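Long-range contacts in putative polysaccharide biosynthesis protein with aminopeptidase-like domain (Clostridium acetobutylicum, PDB 3K9T), which binds one zinc ion per subunit and probably takes part in making modified polysaccharides, with no peptidase activity expected despite its aminopeptidase-like region: residues R31-N36 / T66-W71; Y169-I174 / I232-R237; T185-H190 / A225-G230; M193-L198 / A251-D256. All blocks are in the same frame, centred on the assembly; numbering follows the deposited sequence.

How the contacts relate
Following the chain from its N terminus, contact 1 comes first and closes a loop of 29 residues, tying the aminopeptidase-like region at 31-36 to the start of the insert at 66-71. Contact 2 opens on strand 166-174 and closes on helix 229-237, and contact 3 nests within that loop, joining the end of strand 181-187 to the segment that leads into the same helix. Contact 4 opens inside both loops and closes beyond them, so it crosses contacts 2 and 3, joining the start of helix 194-211 to the loop after strand 245-250. Contacts 3 and 4 meet at the zinc ion, while Arg31 of contact 1 probably hydrogen-bonds the carbonyl of His190 in contact 3.

Contact 1 of 4, residues R31-N36 / T66-W71; sequences RSITGN and TVPKEW
Thr34 meets three consecutive residues, Pro68 to Glu70, and grips the backbone of a fourth, Trp71. Its CB faces the backbone of Glu70, with the CA of that residue 4.0 Å from Thr34 CB. One branch, CG2, is the greasy one and slides past the proline ring, 4.2 Å from Pro68 CG, in the opposite sense to it. The other branch, OG1, accepts the amide of Trp71: Trp71 N lies 2.9 Å from Thr34 OG1 and the N-H points almost straight at it (162°). A chi1 of 66° sets OG1 between the backbone N and the carbonyl carbon, which turns it toward that amide. The same oxygen is also hydrogen-bonded to the hydroxyl of Tyr99, so it joins two parts of the insert.

Apolar contacts flank this bond. Ile33 reaches out with its CD1 to lie 3.7 Å from Pro68 CG, and Ser32 brings its CB to the edge of the indole, 3.7 Å from Trp71 CE3. Gly35, just before helix 36-45, lets the chains run close: Gly35 CA is only 3.3 Å from Trp71 O. At its positive phi of 117° there is no room for a CB beside the preceding carbonyl, nor beside Trp71 O, so glycine suits the place. Glu70 runs extended beside Gly35, and its carboxylate forms a salt bridge with Arg39 of that helix.

The contact thus joins the aminopeptidase-like region to the insert. A small hydroxyl residue suits position 34, because threonine can satisfy a buried backbone amide and still offer a methyl to the proline.

Contact 2 of 4, residues Y169-I174 / I232-R237; sequences YGEYYI and ITWLSR
Tyr169 accepts the straightest hydrogen bond of this contact, from the guanidinium of Arg237. Arg237 NE lies 2.8 Å from Tyr169 OH, with an N-H...O angle of 173°, and the hydroxyl sits in the guanidinium plane. A second, weak bond comes from Arg237 NH2, 3.4 Å from Tyr169 OH. The arginine chain bends at chi3 to bring this edge round, and ring and guanidinium planes stand 76° apart. Two residues along the strand, Glu171 takes a weak bond from the indole, Trp234 NE1 to Glu171 OE2 at 3.2 Å. A tryptophan fits here because it is large and apolar yet keeps one N-H to give. The same carboxylate oxygen has a stronger partner in Arg221 of the adjoining strand, with which it forms a salt bridge.

Strand 166-174 belongs to the mixed eight-stranded sheet of the aminopeptidase-like region, and helix 229-237 packs against it in the manner of an alpha/beta fold. The two short axes pass 10.5 Å apart at 57°.

The apolar contacts fill the gap between them. Tyr169 and Trp234 cross at about a right angle, with Tyr169 CE1 3.6 Å from Trp234 CD1, and the tyrosine atom meets the indole at its edge. Thr233 adds its methyl, CG2, 4.0 Å from Tyr169 CE2. Tyr169 also stacks on His54 of the neighbouring strand 52-57.

Contact 3 of 4, residues T185-H190 / A225-G230; sequences TTYTCH and APETIG. With ZN (zinc ion), chain B; IMD (imidazole), chain E.
Tyr187 and Ala225 pair as neighbours in parallel strands, and around them the chains pack closely. Ala225 N gives a hydrogen bond to Thr186 O at 3.3 Å, in the carbonyl plane, and Thr188 N gives one to Ala225 O at 3.0 Å, arriving from well above that carbonyl's plane. An alanine here leaves room for Tyr169 of the next strand to rest against its methyl. Cys189 continues the join beyond the strand: Glu227 N points at its sulfur, 3.4 Å from Cys189 SG (166°), while Cys189 CB lies 4.0 Å from Pro226 CB. The same sulfur takes a weak bond from His190 ND1 and probably helps to set the ring whose NE2 binds the zinc. Glu227 CB belongs to this packed part too, 3.8 Å from Tyr187 CG.

Strand 181-187, helix 194-211 and strand 219-225 form a beta-alpha-beta crossover in the mixed sheet. As in other zinc exopeptidase-like folds, the metal sits beyond the C-terminal ends of the parallel strands, where His190 joins Asp196 and His325.

The more open side of the contact is the carboxylate end of Glu227, which faces the imidazole and the zinc. The side chain runs alongside the phenol in the same direction, with CG anti to the backbone N (chi1 -164°) and the chain extended beyond it, and Glu227 OE2 lies 3.5 Å above one face of Tyr187, towards the rim. That oxygen accepts a hydrogen bond from N1 of an imidazole, probably from the crystallisation liquor, 2.6 Å from Glu227 OE2, and also meets Ser297. The imidazole's other nitrogen binds the zinc.

Contact 4 of 4, residues M193-L198 / A251-D256; sequences MCNDNL and ATCVGD. With ZN (zinc ion), chain B.
Asn195 reaches across to 251-256 with its amide turned nearly upright to the carboxylate of Asp256, the two planes 83° apart. Asn195 OD1 receives Gly255 N at 2.8 Å, nearly along the C=O axis, and a weak bond from Asp256 N. On the other side of the amide, Asn195 ND2 gives to Asp256 OD1 at 2.8 Å, from above the carboxylate plane. Ser317 holds the second carboxylate oxygen. Asparagine serves here as both acceptor and donor on one small group.

Asn197 crosses Thr252 at about a right angle. Its CG lies opposite the backbone N (chi1 -174°), which lays Asn197 OD1 3.3 Å from Thr252 CA, while ND2 binds Thr186. Between the two asparagines, Asp196 runs alongside Thr252 in the same direction, and Asp196 CB lies 4.0 Å from Cys253 SG. Asp196 OD2 binds the zinc and OD1 meets the hydroxyl of Tyr187, which also binds Thr252. The peptide from Asp196 to Asn197 is cis, as after the metal-binding aspartate of M28 aminopeptidases.

On either side of Asp196 in the chain, Asn195 is bonded to the loop after strand 245-250 and Asn197 to Thr186, an arrangement consistent with a firmly placed metal ligand.

Contact 1 of 4, residues R31-N36 / T66-W71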
# COMPACT_ATOMS: atom_id res chain seq x y z
N ARG A 31 17.12 -43.17 7.84
CA ARG A 31 15.94 -42.66 8.52
C ARG A 31 14.65 -42.92 7.72
O ARG A 31 14.65 -43.07 6.53
CB ARG A 31 16.08 -41.16 8.75
CG ARG A 31 17.11 -40.78 9.77
CD ARG A 31 17.64 -39.36 9.58
NE ARG A 31 18.51 -39.30 8.40
CZ ARG A 31 19.81 -39.53 8.41
NH1 ARG A 31 20.44 -39.83 9.55
NH2 ARG A 31 20.49 -39.48 7.28
N SER A 32 13.55 -42.96 8.43
CA SER A 32 12.21 -42.93 7.85
C SER A 32 11.37 -42.20 8.93
O SER A 32 11.93 -41.61 9.87
CB SER A 32 11.70 -44.35 7.56
OG SER A 32 10.42 -44.33 6.96
N ILE A 33 10.04 -42.24 8.83
CA ILE A 33 9.20 -41.61 9.84
C ILE A 33 9.22 -42.34 11.19
O ILE A 33 8.76 -41.81 12.19
CB ILE A 33 7.76 -41.39 9.37
CG1 ILE A 33 7.10 -42.68 8.90
CG2 ILE A 33 7.73 -40.36 8.25
CD1 ILE A 33 5.55 -42.49 8.79
N THR A 34 9.71 -43.57 11.19
CA THR A 34 9.88 -44.37 12.39
C THR A 34 11.15 -45.18 12.17
O THR A 34 11.73 -45.13 11.09
CB THR A 34 8.69 -45.34 12.65
OG1 THR A 34 8.64 -46.34 11.61
CG2 THR A 34 7.38 -44.59 12.72
N GLY A 35 11.62 -45.88 13.19
CA GLY A 35 12.68 -46.87 13.00
C GLY A 35 14.00 -46.66 13.71
O GLY A 35 14.26 -45.59 14.29
N ASN A 36 14.85 -47.68 13.65
CA ASN A 36 16.16 -47.62 14.31
C ASN A 36 17.12 -46.57 13.71
O ASN A 36 18.07 -46.15 14.35
CB ASN A 36 16.82 -49.01 14.37
CG ASN A 36 16.14 -49.95 15.36
OD1 ASN A 36 15.58 -49.53 16.36
ND2 ASN A 36 16.20 -51.23 15.07
N THR A 66 -3.25 -41.29 12.98
CA THR A 66 -2.92 -42.48 13.73
C THR A 66 -1.44 -42.75 13.61
O THR A 66 -0.93 -42.81 12.50
CB THR A 66 -3.65 -43.71 13.19
OG1 THR A 66 -5.06 -43.46 13.21
CG2 THR A 66 -3.29 -44.94 14.01
N VAL A 67 -0.76 -42.96 14.74
CA VAL A 67 0.66 -43.26 14.70
C VAL A 67 0.88 -44.58 13.93
O VAL A 67 0.38 -45.63 14.32
CB VAL A 67 1.27 -43.32 16.12
CG1 VAL A 67 2.72 -43.88 16.10
CG2 VAL A 67 1.25 -41.94 16.77
N PRO A 68 1.62 -44.53 12.82
CA PRO A 68 1.81 -45.75 12.00
C PRO A 68 2.58 -46.90 12.66
O PRO A 68 3.13 -46.75 13.74
CB PRO A 68 2.64 -45.24 10.82
CG PRO A 68 3.44 -44.07 11.37
CD PRO A 68 2.52 -43.42 12.42
N LYS A 69 2.61 -48.03 11.97
CA LYS A 69 3.49 -49.13 12.32
C LYS A 69 4.93 -48.68 12.16
O LYS A 69 5.23 -47.73 11.42
CB LYS A 69 3.25 -50.36 11.44
CG LYS A 69 1.91 -51.01 11.71
CD LYS A 69 1.70 -52.37 11.03
CE LYS A 69 0.32 -52.91 11.39
NZ LYS A 69 0.38 -54.28 11.97
N GLU A 70 5.81 -49.36 12.87
CA GLU A 70 7.21 -49.05 12.81
C GLU A 70 7.84 -49.85 11.69
O GLU A 70 7.56 -51.05 11.54
CB GLU A 70 7.88 -49.37 14.16
CG GLU A 70 9.38 -49.15 14.12
CD GLU A 70 10.06 -49.35 15.44
OE1 GLU A 70 9.43 -49.17 16.52
OE2 GLU A 70 11.27 -49.66 15.38
N TRP A 71 8.71 -49.19 10.94
CA TRP A 71 9.41 -49.79 9.80
C TRP A 71 10.90 -49.87 10.09
O TRP A 71 11.49 -48.92 10.65
CB TRP A 71 9.19 -48.96 8.53
CG TRP A 71 9.78 -49.54 7.28
CD1 TRP A 71 9.39 -50.69 6.65
CD2 TRP A 71 10.87 -49.02 6.52
NE1 TRP A 71 10.17 -50.91 5.54
CE2 TRP A 71 11.09 -49.90 5.44
CE3 TRP A 71 11.69 -47.89 6.64
CZ2 TRP A 71 12.08 -49.68 4.48
CZ3 TRP A 71 12.67 -47.67 5.68
CH2 TRP A 71 12.85 -48.56 4.61

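Contact 2 of 4, residues Y169-I174 / I232-R237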
# COMPACT_ATOMS: atom_id res chain seq x y z
N TYR A 169 10.49 -39.34 18.66
CA TYR A 169 10.81 -37.91 18.49
C TYR A 169 11.69 -37.44 19.64
O TYR A 169 11.60 -37.97 20.75
CB TYR A 169 9.60 -36.99 18.27
CG TYR A 169 8.70 -36.74 19.46
CD1 TYR A 169 8.97 -35.75 20.35
CD2 TYR A 169 7.54 -37.43 19.63
CE1 TYR A 169 8.15 -35.48 21.38
CE2 TYR A 169 6.69 -37.17 20.68
CZ TYR A 169 7.00 -36.20 21.55
OH TYR A 169 6.16 -35.96 22.62
N GLY A 170 12.56 -36.48 19.35
CA GLY A 170 13.46 -35.90 20.35
C GLY A 170 13.15 -34.44 20.66
O GLY A 170 12.68 -33.69 19.81
N GLU A 171 13.48 -34.01 21.87
CA GLU A 171 13.12 -32.68 22.31
C GLU A 171 14.14 -32.14 23.33
O GLU A 171 14.58 -32.86 24.24
CB GLU A 171 11.74 -32.77 22.94
CG GLU A 171 11.13 -31.52 23.45
CD GLU A 171 9.68 -31.75 23.92
OE1 GLU A 171 9.18 -32.90 23.85
OE2 GLU A 171 9.01 -30.78 24.31
N TYR A 172 14.51 -30.87 23.18
CA TYR A 172 15.42 -30.22 24.12
C TYR A 172 14.82 -28.87 24.49
O TYR A 172 14.38 -28.12 23.61
CB TYR A 172 16.79 -30.04 23.50
CG TYR A 172 17.77 -29.30 24.37
CD1 TYR A 172 17.95 -29.63 25.71
CD2 TYR A 172 18.56 -28.28 23.83
CE1 TYR A 172 18.85 -28.94 26.49
CE2 TYR A 172 19.47 -27.60 24.60
CZ TYR A 172 19.61 -27.93 25.92
OH TYR A 172 20.52 -27.25 26.67
N TYR A 173 14.76 -28.59 25.79
CA TYR A 173 14.17 -27.36 26.32
C TYR A 173 15.15 -26.57 27.17
O TYR A 173 15.74 -27.12 28.06
CB TYR A 173 12.99 -27.71 27.21
CG TYR A 173 12.30 -26.52 27.80
CD1 TYR A 173 11.52 -25.69 27.00
CD2 TYR A 173 12.41 -26.22 29.15
CE1 TYR A 173 10.88 -24.61 27.52
CE2 TYR A 173 11.76 -25.11 29.69
CZ TYR A 173 11.01 -24.33 28.87
OH TYR A 173 10.36 -23.25 29.38
N ILE A 174 15.34 -25.30 26.85
CA ILE A 174 16.15 -24.39 27.63
C ILE A 174 15.18 -23.42 28.30
O ILE A 174 14.39 -22.74 27.62
CB ILE A 174 17.10 -23.57 26.73
CG1 ILE A 174 18.07 -24.48 26.00
CG2 ILE A 174 17.87 -22.53 27.54
CD1 ILE A 174 18.95 -23.74 24.99
N ILE A 232 2.44 -33.34 14.39
CA ILE A 232 1.05 -33.62 14.84
C ILE A 232 1.10 -34.37 16.18
O ILE A 232 0.44 -33.99 17.13
CB ILE A 232 0.23 -34.40 13.78
CG1 ILE A 232 0.11 -33.58 12.49
CG2 ILE A 232 -1.19 -34.73 14.32
CD1 ILE A 232 -0.52 -34.33 11.31
N THR A 233 1.94 -35.41 16.26
CA THR A 233 2.13 -36.13 17.51
C THR A 233 2.56 -35.22 18.66
O THR A 233 2.02 -35.31 19.78
CB THR A 233 3.13 -37.25 17.36
OG1 THR A 233 2.65 -38.15 16.34
CG2 THR A 233 3.35 -38.01 18.70
N TRP A 234 3.52 -34.34 18.39
CA TRP A 234 4.00 -33.46 19.42
C TRP A 234 2.92 -32.51 19.88
O TRP A 234 2.71 -32.34 21.09
CB TRP A 234 5.23 -32.69 18.97
CG TRP A 234 5.77 -31.86 20.07
CD1 TRP A 234 6.63 -32.26 21.07
CD2 TRP A 234 5.46 -30.50 20.33
NE1 TRP A 234 6.88 -31.22 21.93
CE2 TRP A 234 6.16 -30.13 21.51
CE3 TRP A 234 4.64 -29.57 19.70
CZ2 TRP A 234 6.08 -28.85 22.05
CZ3 TRP A 234 4.56 -28.29 20.24
CH2 TRP A 234 5.28 -27.94 21.40
N LEU A 235 2.22 -31.88 18.93
CA LEU A 235 1.13 -30.95 19.25
C LEU A 235 0.04 -31.68 20.07
O LEU A 235 -0.50 -31.13 21.02
CB LEU A 235 0.55 -30.29 17.98
CG LEU A 235 1.43 -29.23 17.34
CD1 LEU A 235 0.97 -28.81 15.94
CD2 LEU A 235 1.52 -28.01 18.26
N SER A 236 -0.23 -32.94 19.73
CA SER A 236 -1.30 -33.68 20.41
C SER A 236 -0.89 -33.97 21.85
O SER A 236 -1.73 -34.20 22.70
CB SER A 236 -1.67 -34.99 19.67
OG SER A 236 -0.72 -36.04 19.88
N ARG A 237 0.40 -33.95 22.12
CA ARG A 237 0.89 -34.25 23.46
C ARG A 237 1.27 -33.01 24.25
O ARG A 237 1.68 -33.14 25.39
CB ARG A 237 2.08 -35.22 23.33
CG ARG A 237 1.63 -36.63 22.89
CD ARG A 237 2.70 -37.42 22.16
NE ARG A 237 3.88 -37.58 22.98
CZ ARG A 237 4.03 -38.49 23.94
NH1 ARG A 237 3.06 -39.36 24.22
NH2 ARG A 237 5.16 -38.51 24.63

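Contact 3 of 4, residues T185-H190 / A225-G230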
# COMPACT_ATOMS: atom_id res chain seq x y z
N THR A 185 12.01 -26.08 15.08
CA THR A 185 11.74 -27.47 14.78
C THR A 185 12.47 -27.89 13.52
O THR A 185 12.78 -27.07 12.66
CB THR A 185 10.21 -27.69 14.58
OG1 THR A 185 9.82 -27.35 13.24
CG2 THR A 185 9.42 -26.87 15.57
N THR A 186 12.74 -29.18 13.41
CA THR A 186 13.27 -29.71 12.17
C THR A 186 12.84 -31.18 12.05
O THR A 186 12.50 -31.81 13.07
CB THR A 186 14.79 -29.52 12.09
OG1 THR A 186 15.22 -29.72 10.73
CG2 THR A 186 15.54 -30.49 13.05
N TYR A 187 12.86 -31.73 10.83
CA TYR A 187 12.35 -33.08 10.62
C TYR A 187 13.42 -34.15 10.35
O TYR A 187 14.38 -33.94 9.61
CB TYR A 187 11.19 -33.07 9.59
CG TYR A 187 11.51 -32.45 8.27
CD1 TYR A 187 12.11 -33.19 7.29
CD2 TYR A 187 11.23 -31.11 7.99
CE1 TYR A 187 12.44 -32.66 6.09
CE2 TYR A 187 11.53 -30.57 6.76
CZ TYR A 187 12.15 -31.35 5.81
OH TYR A 187 12.51 -30.86 4.56
N THR A 188 13.22 -35.31 10.96
CA THR A 188 14.24 -36.36 11.04
C THR A 188 14.00 -37.61 10.19
O THR A 188 14.74 -38.59 10.29
CB THR A 188 14.35 -36.79 12.47
OG1 THR A 188 13.03 -37.06 12.95
CG2 THR A 188 15.00 -35.67 13.30
N CYS A 189 13.00 -37.53 9.31
CA CYS A 189 12.51 -38.68 8.56
C CYS A 189 13.21 -38.94 7.22
O CYS A 189 13.08 -40.04 6.66
CB CYS A 189 11.02 -38.49 8.32
SG CYS A 189 10.64 -36.95 7.43
N HIS A 190 13.94 -37.96 6.68
CA HIS A 190 14.64 -38.19 5.41
C HIS A 190 15.95 -38.95 5.61
O HIS A 190 16.73 -38.62 6.51
CB HIS A 190 14.95 -36.88 4.73
CG HIS A 190 13.75 -36.23 4.12
ND1 HIS A 190 12.53 -36.18 4.76
CD2 HIS A 190 13.61 -35.56 2.96
CE1 HIS A 190 11.68 -35.51 4.00
NE2 HIS A 190 12.31 -35.12 2.91
N ALA A 225 11.65 -34.33 14.96
CA ALA A 225 10.53 -35.25 14.80
C ALA A 225 10.32 -35.52 13.32
O ALA A 225 10.66 -34.66 12.48
CB ALA A 225 9.30 -34.64 15.39
N PRO A 226 9.74 -36.69 12.98
CA PRO A 226 9.44 -36.91 11.56
C PRO A 226 8.48 -35.86 11.05
O PRO A 226 7.59 -35.44 11.80
CB PRO A 226 8.71 -38.27 11.55
CG PRO A 226 8.26 -38.51 12.97
CD PRO A 226 9.33 -37.84 13.80
N GLU A 227 8.61 -35.48 9.78
CA GLU A 227 7.70 -34.48 9.23
C GLU A 227 6.24 -34.91 9.28
O GLU A 227 5.90 -36.09 9.15
CB GLU A 227 8.08 -34.08 7.80
CG GLU A 227 7.37 -32.76 7.36
CD GLU A 227 7.75 -32.31 5.96
OE1 GLU A 227 7.58 -33.11 5.04
OE2 GLU A 227 8.18 -31.14 5.77
N THR A 228 5.37 -33.92 9.47
CA THR A 228 3.95 -34.09 9.49
C THR A 228 3.49 -34.93 10.67
O THR A 228 2.99 -34.37 11.61
CB THR A 228 3.37 -34.58 8.10
OG1 THR A 228 3.63 -33.55 7.16
CG2 THR A 228 1.85 -34.78 8.11
N ILE A 229 3.67 -36.24 10.60
CA ILE A 229 3.23 -37.14 11.68
C ILE A 229 3.89 -36.81 13.04
O ILE A 229 3.23 -36.87 14.11
CB ILE A 229 3.39 -38.64 11.29
CG1 ILE A 229 2.78 -39.54 12.37
CG2 ILE A 229 4.85 -39.01 10.99
CD1 ILE A 229 1.27 -39.25 12.64
N GLY A 230 5.16 -36.42 13.00
CA GLY A 230 5.89 -36.03 14.22
C GLY A 230 5.37 -34.76 14.85
O GLY A 230 5.06 -34.75 16.00
ZN ZN B . 11.72 -33.82 1.43
N1 IMD E . 9.11 -31.15 3.31
C2 IMD E . 10.02 -32.14 3.40
N3 IMD E . 10.53 -32.36 2.19
C4 IMD E . 9.96 -31.49 1.33
C5 IMD E . 9.06 -30.72 2.04

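Contact 4 of 4, residues M193-L198 / A251-D256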
# COMPACT_ATOMS: atom_id res chain seq x y z
N MSE A 193 20.04 -37.90 2.29
CA MSE A 193 19.98 -36.66 1.51
C MSE A 193 20.39 -35.54 2.48
O MSE A 193 20.05 -35.58 3.67
CB MSE A 193 18.59 -36.43 0.93
CG MSE A 193 18.15 -37.48 -0.12
SE MSE A 193 16.28 -37.34 -0.40
CE MSE A 193 15.65 -38.19 1.27
N CYS A 194 21.13 -34.57 1.95
CA CYS A 194 21.75 -33.55 2.76
C CYS A 194 20.94 -32.26 2.99
O CYS A 194 20.61 -31.97 4.11
CB CYS A 194 23.13 -33.24 2.17
SG CYS A 194 24.28 -34.65 2.34
N ASN A 195 20.61 -31.49 1.95
CA ASN A 195 19.87 -30.26 2.14
C ASN A 195 18.49 -30.54 2.75
O ASN A 195 18.06 -29.91 3.74
CB ASN A 195 19.76 -29.45 0.84
CG ASN A 195 19.83 -27.90 1.09
OD1 ASN A 195 20.45 -27.45 2.05
ND2 ASN A 195 19.21 -27.11 0.21
N ASP A 196 17.82 -31.55 2.20
CA ASP A 196 16.52 -32.00 2.70
C ASP A 196 16.68 -33.45 3.24
O ASP A 196 16.58 -34.38 2.44
CB ASP A 196 15.51 -31.91 1.56
CG ASP A 196 14.15 -32.43 1.94
OD1 ASP A 196 13.83 -32.37 3.14
OD2 ASP A 196 13.40 -32.92 1.05
N ASN A 197 16.94 -33.68 4.55
CA ASN A 197 17.06 -32.63 5.58
C ASN A 197 18.05 -32.88 6.71
O ASN A 197 17.72 -32.66 7.89
CB ASN A 197 15.69 -32.31 6.23
CG ASN A 197 15.77 -31.13 7.21
OD1 ASN A 197 16.49 -30.15 6.97
ND2 ASN A 197 15.04 -31.23 8.32
N LEU A 198 19.28 -33.28 6.37
CA LEU A 198 20.34 -33.32 7.38
C LEU A 198 20.80 -31.90 7.70
O LEU A 198 21.35 -31.66 8.75
CB LEU A 198 21.57 -34.18 6.96
CG LEU A 198 21.25 -35.67 6.95
CD1 LEU A 198 22.44 -36.48 6.55
CD2 LEU A 198 20.70 -36.10 8.34
N ALA A 251 13.37 -25.26 10.42
CA ALA A 251 14.63 -25.22 9.73
C ALA A 251 14.76 -26.42 8.80
O ALA A 251 14.70 -27.57 9.22
CB ALA A 251 15.80 -25.20 10.72
N THR A 252 14.94 -26.13 7.52
CA THR A 252 15.20 -27.16 6.54
C THR A 252 15.94 -26.51 5.39
O THR A 252 15.92 -25.29 5.26
CB THR A 252 13.89 -27.80 6.06
OG1 THR A 252 14.21 -28.74 5.06
CG2 THR A 252 12.92 -26.77 5.50
N CYS A 253 16.61 -27.33 4.59
CA CYS A 253 17.29 -26.85 3.37
C CYS A 253 18.18 -25.65 3.61
O CYS A 253 18.13 -24.69 2.84
CB CYS A 253 16.24 -26.50 2.30
SG CYS A 253 15.24 -27.93 1.78
N VAL A 254 19.00 -25.73 4.65
CA VAL A 254 19.77 -24.58 5.09
C VAL A 254 21.25 -24.69 4.74
O VAL A 254 22.06 -23.88 5.24
CB VAL A 254 19.62 -24.36 6.63
CG1 VAL A 254 18.24 -23.83 6.97
CG2 VAL A 254 19.97 -25.63 7.39
N GLY A 255 21.62 -25.61 3.84
CA GLY A 255 23.02 -25.96 3.63
C GLY A 255 23.70 -25.73 2.28
O GLY A 255 24.93 -25.86 2.19
N ASP A 256 22.93 -25.43 1.24
CA ASP A 256 23.49 -25.23 -0.08
C ASP A 256 24.09 -23.86 -0.34
O ASP A 256 24.01 -22.97 0.52
CB ASP A 256 22.45 -25.53 -1.15
CG ASP A 256 21.32 -24.53 -1.17
OD1 ASP A 256 20.39 -24.62 -0.31
OD2 ASP A 256 21.35 -23.69 -2.10
ZN ZN B . 11.72 -33.82 1.43